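Local coordinates for protein farnesyl pyrophosphate synthetase (Staphylococcus aureus, PDB 5H9D) that probably makes heptaprenyl diphosphate as a magnesium-dependent polyprenyl synthase of the FPP/GGPP family, at residues K12-L17 with Y65-V69; V43-V48 with L172-T177; S51-D57 with G180-S186. All blocks are in the same frame, centred on the assembly; numbering follows the deposited sequence.

Interaction 1: residues K12-L17 with Y65-V69; sequences KVEQRL and YQVAV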
ATOM      1  N   LYS A  12       0.569  19.814  11.937  1.00 62.69           N
ATOM      2  CA  LYS A  12      -0.592  20.155  11.160  1.00 61.43           C
ATOM      3  C   LYS A  12      -0.980  18.945  10.324  1.00 60.91           C
ATOM      4  O   LYS A  12      -2.157  18.674  10.126  1.00 60.07           O
ATOM      5  CB  LYS A  12      -0.301  21.378  10.303  1.00 63.00           C
ATOM      6  CG  LYS A  12       0.293  22.492  11.122  1.00 63.97           C
ATOM      7  CD  LYS A  12      -0.298  23.833  10.797  1.00 65.77           C
ATOM      8  CE  LYS A  12       0.274  24.418   9.548  1.00 67.98           C
ATOM      9  NZ  LYS A  12      -0.127  25.849   9.432  1.00 69.48           N
ATOM     10  N   VAL A  13      -0.000  18.192   9.844  1.00 59.42           N
ATOM     11  CA  VAL A  13      -0.356  17.015   9.074  1.00 58.53           C
ATOM     12  C   VAL A  13      -0.870  15.903  10.000  1.00 59.39           C
ATOM     13  O   VAL A  13      -1.745  15.132   9.629  1.00 60.96           O
ATOM     14  CB  VAL A  13       0.834  16.501   8.225  1.00 55.74           C
ATOM     15  CG1 VAL A  13       0.518  15.130   7.659  1.00 54.37           C
ATOM     16  CG2 VAL A  13       1.095  17.460   7.062  1.00 52.34           C
ATOM     17  N   GLU A  14      -0.355  15.851  11.215  1.00 59.79           N
ATOM     18  CA  GLU A  14      -0.740  14.821  12.181  1.00 61.60           C
ATOM     19  C   GLU A  14      -2.170  14.998  12.706  1.00 61.64           C
ATOM     20  O   GLU A  14      -2.842  14.036  13.064  1.00 61.14           O
ATOM     21  CB  GLU A  14       0.238  14.861  13.364  1.00 63.20           C
ATOM     22  CG  GLU A  14       0.193  13.650  14.257  1.00 65.45           C
ATOM     23  CD  GLU A  14       0.709  12.420  13.544  1.00 67.91           C
ATOM     24  OE1 GLU A  14       0.748  11.337  14.170  1.00 68.33           O
ATOM     25  OE2 GLU A  14       1.082  12.550  12.353  1.00 69.26           O
ATOM     26  N   GLN A  15      -2.607  16.252  12.781  1.00 62.44           N
ATOM     27  CA  GLN A  15      -3.936  16.606  13.263  1.00 59.72           C
ATOM     28  C   GLN A  15      -4.985  16.349  12.201  1.00 58.16           C
ATOM     29  O   GLN A  15      -6.127  16.043  12.518  1.00 58.77           O
ATOM     30  CB  GLN A  15      -3.932  18.061  13.689  1.00 59.59           C
ATOM     31  CG  GLN A  15      -3.457  18.211  15.103  1.00 59.31           C
ATOM     32  CD  GLN A  15      -3.058  19.621  15.450  1.00 62.29           C
ATOM     33  OE1 GLN A  15      -3.615  20.595  14.942  1.00 63.98           O
ATOM     34  NE2 GLN A  15      -2.087  19.742  16.344  1.00 64.47           N
ATOM     35  N   ARG A  16      -4.562  16.459  10.944  1.00 56.69           N
ATOM     36  CA  ARG A  16      -5.377  16.210   9.771  1.00 54.98           C
ATOM     37  C   ARG A  16      -5.480  14.685   9.617  1.00 56.07           C
ATOM     38  O   ARG A  16      -6.470  14.166   9.090  1.00 57.11           O
ATOM     39  CB  ARG A  16      -4.705  16.836   8.548  1.00 55.33           C
ATOM     40  CG  ARG A  16      -5.476  17.993   7.914  1.00 55.96           C
ATOM     41  CD  ARG A  16      -4.598  19.038   7.211  1.00 53.17           C
ATOM     42  NE  ARG A  16      -4.165  20.012   8.206  1.00 56.36           N
ATOM     43  CZ  ARG A  16      -4.218  21.335   8.061  1.00 54.63           C
ATOM     44  NH1 ARG A  16      -4.686  21.865   6.938  1.00 53.93           N
ATOM     45  NH2 ARG A  16      -3.828  22.123   9.058  1.00 50.56           N
ATOM     46  N   LEU A  17      -4.459  13.968  10.084  1.00 54.53           N
ATOM     47  CA  LEU A  17      -4.480  12.513  10.037  1.00 53.94           C
ATOM     48  C   LEU A  17      -5.418  11.991  11.105  1.00 55.83           C
ATOM     49  O   LEU A  17      -6.136  11.019  10.884  1.00 57.57           O
ATOM     50  CB  LEU A  17      -3.106  11.925  10.287  1.00 50.40           C
ATOM     51  CG  LEU A  17      -2.249  11.701   9.048  1.00 50.21           C
ATOM     52  CD1 LEU A  17      -0.830  11.398   9.518  1.00 48.60           C
ATOM     53  CD2 LEU A  17      -2.825  10.580   8.182  1.00 47.48           C
ATOM     54  N   TYR A  65      -0.947  19.838   2.101  1.00 58.02           N
ATOM     55  CA  TYR A  65      -1.135  19.141   3.365  1.00 55.97           C
ATOM     56  C   TYR A  65      -1.986  17.928   3.112  1.00 56.77           C
ATOM     57  O   TYR A  65      -1.868  16.930   3.829  1.00 56.89           O
ATOM     58  CB  TYR A  65      -1.876  19.991   4.368  1.00 56.33           C
ATOM     59  CG  TYR A  65      -1.039  21.036   5.009  1.00 58.26           C
ATOM     60  CD1 TYR A  65       0.051  20.696   5.799  1.00 57.40           C
ATOM     61  CD2 TYR A  65      -1.315  22.376   4.803  1.00 60.87           C
ATOM     62  CE1 TYR A  65       0.856  21.667   6.362  1.00 59.09           C
ATOM     63  CE2 TYR A  65      -0.508  23.364   5.366  1.00 62.35           C
ATOM     64  CZ  TYR A  65       0.574  23.000   6.135  1.00 60.86           C
ATOM     65  OH  TYR A  65       1.388  23.984   6.630  1.00 62.37           O
ATOM     66  N   GLN A  66      -2.874  18.016   2.117  1.00 55.70           N
ATOM     67  CA  GLN A  66      -3.739  16.894   1.820  1.00 55.13           C
ATOM     68  C   GLN A  66      -2.960  15.756   1.150  1.00 55.04           C
ATOM     69  O   GLN A  66      -3.251  14.574   1.368  1.00 55.94           O
ATOM     70  CB  GLN A  66      -4.919  17.332   0.949  1.00 57.10           C
ATOM     71  CG  GLN A  66      -5.954  18.248   1.635  1.00 58.26           C
ATOM     72  CD  GLN A  66      -6.628  17.611   2.847  1.00 59.48           C
ATOM     73  OE1 GLN A  66      -7.122  16.487   2.777  1.00 59.12           O
ATOM     74  NE2 GLN A  66      -6.661  18.339   3.963  1.00 57.53           N
ATOM     75  N   VAL A  67      -1.956  16.083   0.350  1.00 53.25           N
ATOM     76  CA  VAL A  67      -1.204  15.005  -0.278  1.00 51.71           C
ATOM     77  C   VAL A  67      -0.325  14.359   0.795  1.00 48.72           C
ATOM     78  O   VAL A  67      -0.071  13.162   0.790  1.00 47.51           O
ATOM     79  CB  VAL A  67      -0.362  15.519  -1.482  1.00 49.88           C
ATOM     80  CG1 VAL A  67       0.346  14.362  -2.156  1.00 46.79           C
ATOM     81  CG2 VAL A  67      -1.281  16.171  -2.483  1.00 49.61           C
ATOM     82  N   ALA A  68       0.105  15.170   1.735  1.00 47.66           N
ATOM     83  CA  ALA A  68       0.915  14.687   2.851  1.00 48.93           C
ATOM     84  C   ALA A  68       0.101  13.678   3.692  1.00 48.97           C
ATOM     85  O   ALA A  68       0.605  12.599   4.021  1.00 49.55           O
ATOM     86  CB  ALA A  68       1.385  15.886   3.707  1.00 47.67           C
ATOM     87  N   VAL A  69      -1.153  14.035   4.015  1.00 48.95           N
ATOM     88  CA  VAL A  69      -2.068  13.180   4.767  1.00 47.68           C
ATOM     89  C   VAL A  69      -2.311  11.884   3.969  1.00 49.16           C
ATOM     90  O   VAL A  69      -2.295  10.787   4.517  1.00 49.07           O
ATOM     91  CB  VAL A  69      -3.417  13.927   5.042  1.00 46.94           C
ATOM     92  CG1 VAL A  69      -4.480  12.963   5.445  1.00 43.73           C
ATOM     93  CG2 VAL A  69      -3.242  14.940   6.171  1.00 45.54           C
TER
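Arg16 lays its guanidinium over the face of the Tyr65 ring: its CZ lies 4.8 Å from the ring centroid and 24° off the ring normal, which meets the geometry of a cation-pi pair. The two planes are tilted 32° apart, and the ring covers the guanidinium towards its rim, with Tyr65 CG beneath it. Two polar partners steer the group. Arg16 NE donates back to Lys12 O within its own helix at 3.1 Å, approaching from above the carbonyl plane, and NH1 forms a salt bridge with Glu62. The bend at chi3 turns the guanidinium out of line with its aliphatic stem, while its CB packs against Val69 CG2. The same tyrosine ring meets Val13 in another way, CG2 coming in at its edge, in plane, 3.6 Å from CD1. Lys12 runs obliquely past the phenol end, where its CE approaches Tyr65 OH; that hydroxyl is hydrogen-bonded to Glu9. In fold terms, helix 6-20, part of a predicted coiled-coil region, packs here on helix 62-85 of the all-helical polyprenyl synthetase fold, the short segments crossing at -62° with their axes 9.3 Å apart. Deeper between the helices the contact is aliphatic. Val13 and Val69 run alongside one another, pointing opposite ways, CG1 of Val13 being 4.0 Å from CG2 of Val69. The rotamer of Val13 splits its two methyls, CG1 going to Val69 and CG2 to Tyr65 and to Ala68 CB, 3.7 Å away. Leu17 likewise passes Val69 in the opposite sense, its CD2 lying 4.0 Å from Val69 CG1. Pro45 and Ile49 of helix 43-51 pack against both Val13 and Ala68.

Interaction 2: residues V43-V48 with L172-T177; sequences VRPAFV and LIQIST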
ATOM      1  N   VAL A  43       8.275  10.579   7.721  1.00 56.17           N
ATOM      2  CA  VAL A  43       9.195  11.098   6.706  1.00 54.62           C
ATOM      3  C   VAL A  43       8.485  11.475   5.399  1.00 52.74           C
ATOM      4  O   VAL A  43       8.734  12.550   4.881  1.00 52.36           O
ATOM      5  CB  VAL A  43      10.374  10.098   6.439  1.00 55.75           C
ATOM      6  CG1 VAL A  43      10.338   9.002   7.463  1.00 58.45           C
ATOM      7  CG2 VAL A  43      10.318   9.499   5.039  1.00 55.25           C
ATOM      8  N   ARG A  44       7.602  10.610   4.887  1.00 52.67           N
ATOM      9  CA  ARG A  44       6.869  10.879   3.636  1.00 50.90           C
ATOM     10  C   ARG A  44       6.152  12.232   3.702  1.00 50.56           C
ATOM     11  O   ARG A  44       6.323  13.074   2.823  1.00 49.60           O
ATOM     12  CB  ARG A  44       5.882   9.738   3.337  1.00 51.48           C
ATOM     13  CG  ARG A  44       6.379   8.698   2.327  1.00 53.40           C
ATOM     14  CD  ARG A  44       6.071   7.245   2.697  1.00 51.65           C
ATOM     15  NE  ARG A  44       6.819   6.845   3.885  1.00 51.77           N
ATOM     16  CZ  ARG A  44       7.638   5.802   3.944  1.00 49.34           C
ATOM     17  NH1 ARG A  44       7.832   5.034   2.885  1.00 50.24           N
ATOM     18  NH2 ARG A  44       8.263   5.520   5.070  1.00 49.57           N
ATOM     19  N   PRO A  45       5.320  12.457   4.739  1.00 50.98           N
ATOM     20  CA  PRO A  45       4.646  13.762   4.816  1.00 50.83           C
ATOM     21  C   PRO A  45       5.684  14.883   4.821  1.00 51.11           C
ATOM     22  O   PRO A  45       5.465  15.939   4.234  1.00 51.43           O
ATOM     23  CB  PRO A  45       3.901  13.679   6.141  1.00 48.28           C
ATOM     24  CG  PRO A  45       3.527  12.237   6.182  1.00 48.07           C
ATOM     25  CD  PRO A  45       4.757  11.533   5.733  1.00 48.67           C
ATOM     26  N   ALA A  46       6.819  14.628   5.481  1.00 52.13           N
ATOM     27  CA  ALA A  46       7.882  15.619   5.605  1.00 53.84           C
ATOM     28  C   ALA A  46       8.430  15.990   4.248  1.00 55.75           C
ATOM     29  O   ALA A  46       8.510  17.170   3.914  1.00 57.92           O
ATOM     30  CB  ALA A  46       9.007  15.120   6.530  1.00 52.21           C
ATOM     31  N   PHE A  47       8.794  15.001   3.447  1.00 56.14           N
ATOM     32  CA  PHE A  47       9.304  15.308   2.130  1.00 55.64           C
ATOM     33  C   PHE A  47       8.288  16.009   1.242  1.00 56.15           C
ATOM     34  O   PHE A  47       8.668  16.772   0.373  1.00 57.15           O
ATOM     35  CB  PHE A  47       9.823  14.039   1.461  1.00 55.96           C
ATOM     36  CG  PHE A  47      11.209  13.681   1.879  1.00 55.25           C
ATOM     37  CD1 PHE A  47      12.243  14.586   1.707  1.00 54.77           C
ATOM     38  CD2 PHE A  47      11.469  12.482   2.488  1.00 54.53           C
ATOM     39  CE1 PHE A  47      13.511  14.300   2.143  1.00 55.72           C
ATOM     40  CE2 PHE A  47      12.740  12.177   2.932  1.00 55.71           C
ATOM     41  CZ  PHE A  47      13.767  13.079   2.764  1.00 57.58           C
ATOM     42  N   VAL A  48       7.000  15.762   1.455  1.00 57.05           N
ATOM     43  CA  VAL A  48       5.976  16.409   0.642  1.00 58.48           C
ATOM     44  C   VAL A  48       5.931  17.915   0.967  1.00 60.89           C
ATOM     45  O   VAL A  48       5.983  18.752   0.052  1.00 60.33           O
ATOM     46  CB  VAL A  48       4.581  15.780   0.869  1.00 57.10           C
ATOM     47  CG1 VAL A  48       3.554  16.477   0.017  1.00 56.89           C
ATOM     48  CG2 VAL A  48       4.614  14.313   0.536  1.00 56.12           C
ATOM     49  N   LEU A 172       7.983   5.409  -3.084  1.00 61.47           N
ATOM     50  CA  LEU A 172       7.017   6.262  -2.404  1.00 59.98           C
ATOM     51  C   LEU A 172       7.680   7.515  -1.828  1.00 58.78           C
ATOM     52  O   LEU A 172       7.000   8.455  -1.428  1.00 59.52           O
ATOM     53  CB  LEU A 172       6.295   5.480  -1.294  1.00 62.63           C
ATOM     54  CG  LEU A 172       4.845   5.897  -0.980  1.00 64.35           C
ATOM     55  CD1 LEU A 172       3.942   5.646  -2.202  1.00 64.11           C
ATOM     56  CD2 LEU A 172       4.343   5.101   0.200  1.00 64.65           C
ATOM     57  N   ILE A 173       9.008   7.523  -1.762  1.00 57.61           N
ATOM     58  CA  ILE A 173       9.722   8.693  -1.259  1.00 55.03           C
ATOM     59  C   ILE A 173       9.854   9.599  -2.485  1.00 55.63           C
ATOM     60  O   ILE A 173       9.776  10.825  -2.413  1.00 54.41           O
ATOM     61  CB  ILE A 173      11.093   8.310  -0.738  1.00 53.34           C
ATOM     62  CG1 ILE A 173      10.961   7.195   0.308  1.00 55.66           C
ATOM     63  CG2 ILE A 173      11.742   9.495  -0.115  1.00 47.71           C
ATOM     64  CD1 ILE A 173      10.339   7.636   1.633  1.00 53.98           C
ATOM     65  N   GLN A 174      10.021   8.948  -3.624  1.00 55.96           N
ATOM     66  CA  GLN A 174      10.123   9.606  -4.910  1.00 56.40           C
ATOM     67  C   GLN A 174       8.810  10.331  -5.215  1.00 56.18           C
ATOM     68  O   GLN A 174       8.814  11.476  -5.671  1.00 53.43           O
ATOM     69  CB  GLN A 174      10.370   8.548  -5.948  1.00 58.81           C
ATOM     70  CG  GLN A 174      10.799   9.039  -7.275  1.00 58.97           C
ATOM     71  CD  GLN A 174      10.985   7.887  -8.184  1.00 57.09           C
ATOM     72  OE1 GLN A 174      11.593   6.887  -7.812  1.00 56.21           O
ATOM     73  NE2 GLN A 174      10.456   8.001  -9.380  1.00 58.94           N
ATOM     74  N   ILE A 175       7.691   9.643  -4.981  1.00 56.98           N
ATOM     75  CA  ILE A 175       6.352  10.240  -5.178  1.00 57.56           C
ATOM     76  C   ILE A 175       6.118  11.401  -4.195  1.00 57.80           C
ATOM     77  O   ILE A 175       5.490  12.400  -4.544  1.00 58.33           O
ATOM     78  CB  ILE A 175       5.261   9.195  -4.968  1.00 55.38           C
ATOM     79  CG1 ILE A 175       5.304   8.221  -6.125  1.00 56.08           C
ATOM     80  CG2 ILE A 175       3.902   9.838  -4.799  1.00 52.20           C
ATOM     81  CD1 ILE A 175       4.559   6.958  -5.825  1.00 60.17           C
ATOM     82  N   SER A 176       6.639  11.272  -2.980  1.00 56.94           N
ATOM     83  CA  SER A 176       6.467  12.317  -1.982  1.00 58.65           C
ATOM     84  C   SER A 176       7.186  13.593  -2.392  1.00 60.06           C
ATOM     85  O   SER A 176       6.707  14.699  -2.137  1.00 61.60           O
ATOM     86  CB  SER A 176       7.004  11.874  -0.621  1.00 56.40           C
ATOM     87  OG  SER A 176       6.481  10.618  -0.262  1.00 56.01           O
ATOM     88  N   THR A 177       8.353  13.459  -3.002  1.00 59.74           N
ATOM     89  CA  THR A 177       9.071  14.657  -3.400  1.00 59.32           C
ATOM     90  C   THR A 177       8.574  15.222  -4.731  1.00 60.69           C
ATOM     91  O   THR A 177       8.531  16.444  -4.890  1.00 60.59           O
ATOM     92  CB  THR A 177      10.568  14.402  -3.490  1.00 56.59           C
ATOM     93  OG1 THR A 177      10.786  13.172  -4.188  1.00 58.16           O
ATOM     94  CG2 THR A 177      11.179  14.345  -2.110  1.00 54.16           C
TER
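Apolar packing between Phe47 and the pair Ile173 and Thr177 makes up one side of this helix contact. Thr177 lies beside Phe47 and points the same way, its CG2 3.8 Å from Phe47 CB, while Ile173 CG2 meets the ring obliquely, 4.0 Å from CD2. The other branch of Ile173, with CG1 anti to the carbonyl carbon (chi1 -54°), carries CD1 across to Val43 CG2 and over one face of the Arg44 guanidinium. Arg44 thus uses its flat end against a methyl group; its CD rests on Leu172 CD2 at 3.7 Å. A phosphate ion, probably from the crystallisation liquor, lies about 5 Å from the Arg44 side chain.

No hydrogen bond crosses the interface. Ser176 instead turns its OG back to Leu172 O, in the carbonyl plane, and this carbonyl also accepts from Ser176 N. The backbones come close at Val48 CA and Ser176 CA, 4.9 Å apart; a CA-H...O contact from Val48 to Ser176 O is consistent with this.

Helix 43-51 packs near-parallel on helix 158-183 (short axes 31° and 8.1 Å apart) in the buried interior of the all-helical polyprenyl synthetase fold. Helix 62-85 adds Leu71 against Leu172 and Ser176, and helices 188-215 and 302-315 cover Phe47 with Ile201, Leu307 and Leu310.

Interaction 3: residues S51-D57 with G180-S186; sequences SSQFGKD and GAITSQS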
ATOM      1  N   SER A  51       9.300  19.461  -0.256  1.00 65.09           N
ATOM      2  CA  SER A  51       9.343  19.459  -1.716  1.00 66.81           C
ATOM      3  C   SER A  51       8.483  20.554  -2.330  1.00 66.68           C
ATOM      4  O   SER A  51       8.665  20.901  -3.482  1.00 69.03           O
ATOM      5  CB  SER A  51       8.842  18.121  -2.285  1.00 67.03           C
ATOM      6  OG  SER A  51       9.782  17.087  -2.093  1.00 71.13           O
ATOM      7  N   SER A  52       7.534  21.091  -1.582  1.00 66.88           N
ATOM      8  CA  SER A  52       6.678  22.105  -2.158  1.00 67.79           C
ATOM      9  C   SER A  52       7.172  23.530  -2.013  1.00 69.05           C
ATOM     10  O   SER A  52       6.637  24.404  -2.667  1.00 71.83           O
ATOM     11  CB  SER A  52       5.267  22.002  -1.591  1.00 66.22           C
ATOM     12  OG  SER A  52       5.210  22.529  -0.285  1.00 66.61           O
ATOM     13  N   GLN A  53       8.181  23.775  -1.181  1.00 70.64           N
ATOM     14  CA  GLN A  53       8.709  25.139  -0.990  1.00 72.32           C
ATOM     15  C   GLN A  53       9.477  25.740  -2.201  1.00 73.23           C
ATOM     16  O   GLN A  53       9.797  26.932  -2.208  1.00 73.29           O
ATOM     17  CB  GLN A  53       9.630  25.192   0.239  1.00 71.85           C
ATOM     18  CG  GLN A  53       9.067  24.532   1.485  1.00 71.60           C
ATOM     19  CD  GLN A  53       7.800  25.177   1.981  1.00 70.88           C
ATOM     20  OE1 GLN A  53       7.770  26.373   2.284  1.00 73.75           O
ATOM     21  NE2 GLN A  53       6.747  24.393   2.080  1.00 69.82           N
ATOM     22  N   PHE A  54       9.777  24.924  -3.211  1.00 73.15           N
ATOM     23  CA  PHE A  54      10.499  25.421  -4.387  1.00 73.64           C
ATOM     24  C   PHE A  54       9.525  25.627  -5.559  1.00 74.82           C
ATOM     25  O   PHE A  54       9.894  25.577  -6.743  1.00 75.28           O
ATOM     26  CB  PHE A  54      11.622  24.432  -4.741  1.00 70.76           C
ATOM     27  CG  PHE A  54      12.500  24.102  -3.568  1.00 68.68           C
ATOM     28  CD1 PHE A  54      13.561  24.909  -3.231  1.00 67.28           C
ATOM     29  CD2 PHE A  54      12.191  23.042  -2.730  1.00 67.37           C
ATOM     30  CE1 PHE A  54      14.297  24.668  -2.072  1.00 67.29           C
ATOM     31  CE2 PHE A  54      12.922  22.801  -1.575  1.00 65.00           C
ATOM     32  CZ  PHE A  54      13.974  23.616  -1.248  1.00 65.34           C
ATOM     33  N   GLY A  55       8.272  25.877  -5.205  1.00 74.90           N
ATOM     34  CA  GLY A  55       7.257  26.078  -6.210  1.00 75.58           C
ATOM     35  C   GLY A  55       6.846  27.524  -6.224  1.00 76.41           C
ATOM     36  O   GLY A  55       7.686  28.422  -6.160  1.00 77.09           O
ATOM     37  N   LYS A  56       5.553  27.775  -6.302  1.00 76.66           N
ATOM     38  CA  LYS A  56       5.151  29.146  -6.321  1.00 76.92           C
ATOM     39  C   LYS A  56       4.171  29.505  -5.229  1.00 77.93           C
ATOM     40  O   LYS A  56       3.352  30.392  -5.411  1.00 77.85           O
ATOM     41  CB  LYS A  56       4.603  29.515  -7.705  1.00 76.91           C
ATOM     42  CG  LYS A  56       3.217  29.015  -8.041  1.00 75.04           C
ATOM     43  CD  LYS A  56       2.678  29.764  -9.259  1.00 72.35           C
ATOM     44  CE  LYS A  56       3.268  29.264 -10.579  1.00 72.69           C
ATOM     45  NZ  LYS A  56       4.745  29.363 -10.705  1.00 70.21           N
ATOM     46  N   ASP A  57       4.244  28.820  -4.092  1.00 79.48           N
ATOM     47  CA  ASP A  57       3.353  29.158  -2.984  1.00 81.61           C
ATOM     48  C   ASP A  57       4.259  29.713  -1.876  1.00 82.34           C
ATOM     49  O   ASP A  57       5.225  29.058  -1.468  1.00 82.12           O
ATOM     50  CB  ASP A  57       2.551  27.926  -2.488  1.00 82.67           C
ATOM     51  CG  ASP A  57       1.602  27.329  -3.565  1.00 83.35           C
ATOM     52  OD1 ASP A  57       1.097  28.065  -4.437  1.00 84.42           O
ATOM     53  OD2 ASP A  57       1.335  26.105  -3.526  1.00 85.44           O
ATOM     54  N   GLY A 180       4.836  16.570  -4.288  1.00 59.45           N
ATOM     55  CA  GLY A 180       4.893  17.727  -3.424  1.00 63.25           C
ATOM     56  C   GLY A 180       5.270  18.989  -4.179  1.00 65.06           C
ATOM     57  O   GLY A 180       4.823  20.090  -3.842  1.00 65.79           O
ATOM     58  N   ALA A 181       6.109  18.839  -5.194  1.00 66.04           N
ATOM     59  CA  ALA A 181       6.530  19.984  -5.985  1.00 65.75           C
ATOM     60  C   ALA A 181       5.439  20.300  -7.010  1.00 65.39           C
ATOM     61  O   ALA A 181       5.133  21.465  -7.261  1.00 64.73           O
ATOM     62  CB  ALA A 181       7.839  19.669  -6.680  1.00 66.78           C
ATOM     63  N   ILE A 182       4.845  19.252  -7.574  1.00 64.08           N
ATOM     64  CA  ILE A 182       3.801  19.409  -8.563  1.00 63.47           C
ATOM     65  C   ILE A 182       2.566  20.006  -7.956  1.00 65.55           C
ATOM     66  O   ILE A 182       1.705  20.497  -8.687  1.00 67.96           O
ATOM     67  CB  ILE A 182       3.418  18.076  -9.207  1.00 63.33           C
ATOM     68  CG1 ILE A 182       4.605  17.545 -10.020  1.00 62.77           C
ATOM     69  CG2 ILE A 182       2.158  18.235 -10.072  1.00 60.06           C
ATOM     70  CD1 ILE A 182       4.381  16.182 -10.606  1.00 61.82           C
ATOM     71  N   THR A 183       2.447  19.970  -6.632  1.00 65.48           N
ATOM     72  CA  THR A 183       1.260  20.573  -6.014  1.00 65.29           C
ATOM     73  C   THR A 183       1.351  22.105  -5.933  1.00 65.64           C
ATOM     74  O   THR A 183       0.336  22.789  -6.026  1.00 65.26           O
ATOM     75  CB  THR A 183       0.980  20.034  -4.581  1.00 63.07           C
ATOM     76  OG1 THR A 183       2.036  20.424  -3.698  1.00 60.48           O
ATOM     77  CG2 THR A 183       0.853  18.541  -4.593  1.00 63.24           C
ATOM     78  N   SER A 184       2.564  22.631  -5.758  1.00 66.94           N
ATOM     79  CA  SER A 184       2.779  24.078  -5.642  1.00 68.63           C
ATOM     80  C   SER A 184       3.263  24.670  -6.968  1.00 71.37           C
ATOM     81  O   SER A 184       3.926  25.711  -7.014  1.00 71.23           O
ATOM     82  CB  SER A 184       3.792  24.378  -4.528  1.00 65.31           C
ATOM     83  OG  SER A 184       5.046  23.789  -4.795  1.00 62.52           O
ATOM     84  N   GLN A 185       2.928  23.977  -8.046  1.00 74.60           N
ATOM     85  CA  GLN A 185       3.291  24.399  -9.383  1.00 78.14           C
ATOM     86  C   GLN A 185       4.772  24.759  -9.565  1.00 79.77           C
ATOM     87  O   GLN A 185       5.119  25.909  -9.823  1.00 80.40           O
ATOM     88  CB  GLN A 185       2.409  25.579  -9.802  1.00 79.10           C
ATOM     89  CG  GLN A 185       0.934  25.355  -9.545  1.00 81.13           C
ATOM     90  CD  GLN A 185       0.041  26.208 -10.430  1.00 82.36           C
ATOM     91  OE1 GLN A 185      -0.399  25.767 -11.504  1.00 80.39           O
ATOM     92  NE2 GLN A 185      -0.222  27.443  -9.992  1.00 81.78           N
ATOM     93  N   SER A 186       5.646  23.773  -9.415  1.00 80.84           N
ATOM     94  CA  SER A 186       7.069  23.993  -9.628  1.00 81.60           C
ATOM     95  C   SER A 186       7.268  23.703 -11.119  1.00 82.31           C
ATOM     96  O   SER A 186       6.313  23.288 -11.786  1.00 82.28           O
ATOM     97  CB  SER A 186       7.894  23.041  -8.760  1.00 81.16           C
ATOM     98  OG  SER A 186       7.867  23.446  -7.401  1.00 81.04           O
TER
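A type I beta turn, Ser52 to Gly55, in the connection that follows helix 43-51 is fastened to the C-terminal end of helix 158-183 and the loop beyond it. Ser184 does most of the joining. Its OG, held between the backbone N and the carbonyl carbon (chi1 61°), donates to Ser52 O at 2.7 Å, in the carbonyl plane and on a lone pair. Its carbonyl accepts Lys56 N at 2.7 Å, nearly in line with the C=O bond and with 159° at the hydrogen. Two points of the loop, four residues apart, are therefore held by one serine, which engages them through its side chain and its backbone.

Gly55, which ends the turn, passes with its CA beside Ser184 O. Further along, the Lys56 chain crosses Gln185 obliquely, CD lying 3.8 Å from NE2. Near the helix, Ser52 lies alongside Gly180 and Ala181, with 4.4 Å between Ser52 CA and Ala181 CA, while Ser52 OG bonds to Ile49 O.

Around this junction, Thr64 of helix 62-85 touches Ser52 and Thr183, Val191 of helix 188-215 backs Ala181 and Ser186, and Pro303 of helix 302-315 meets Phe54.

How the interactions relate
Along the chain the segments come in the order 12-17, 43-48, 51-57, 65-69, 172-177, 180-186, so the three contacts cross one another. Interactions 2 and 3 both use helix 158-183, their centres about 13 Å apart, and helix 43-51 leads directly from one to the other; Val48 CG1, packed against Gly180 CA, links them further. The centre of interaction 1 is about 13 Å from that of interaction 2 and about 16 Å from that of interaction 3. It touches them where Pro45 packs on Val13 and Ala68, and where Val67 meets Thr183. Together they tie the N-terminal helices to the long helices of the polyprenyl synthetase fold.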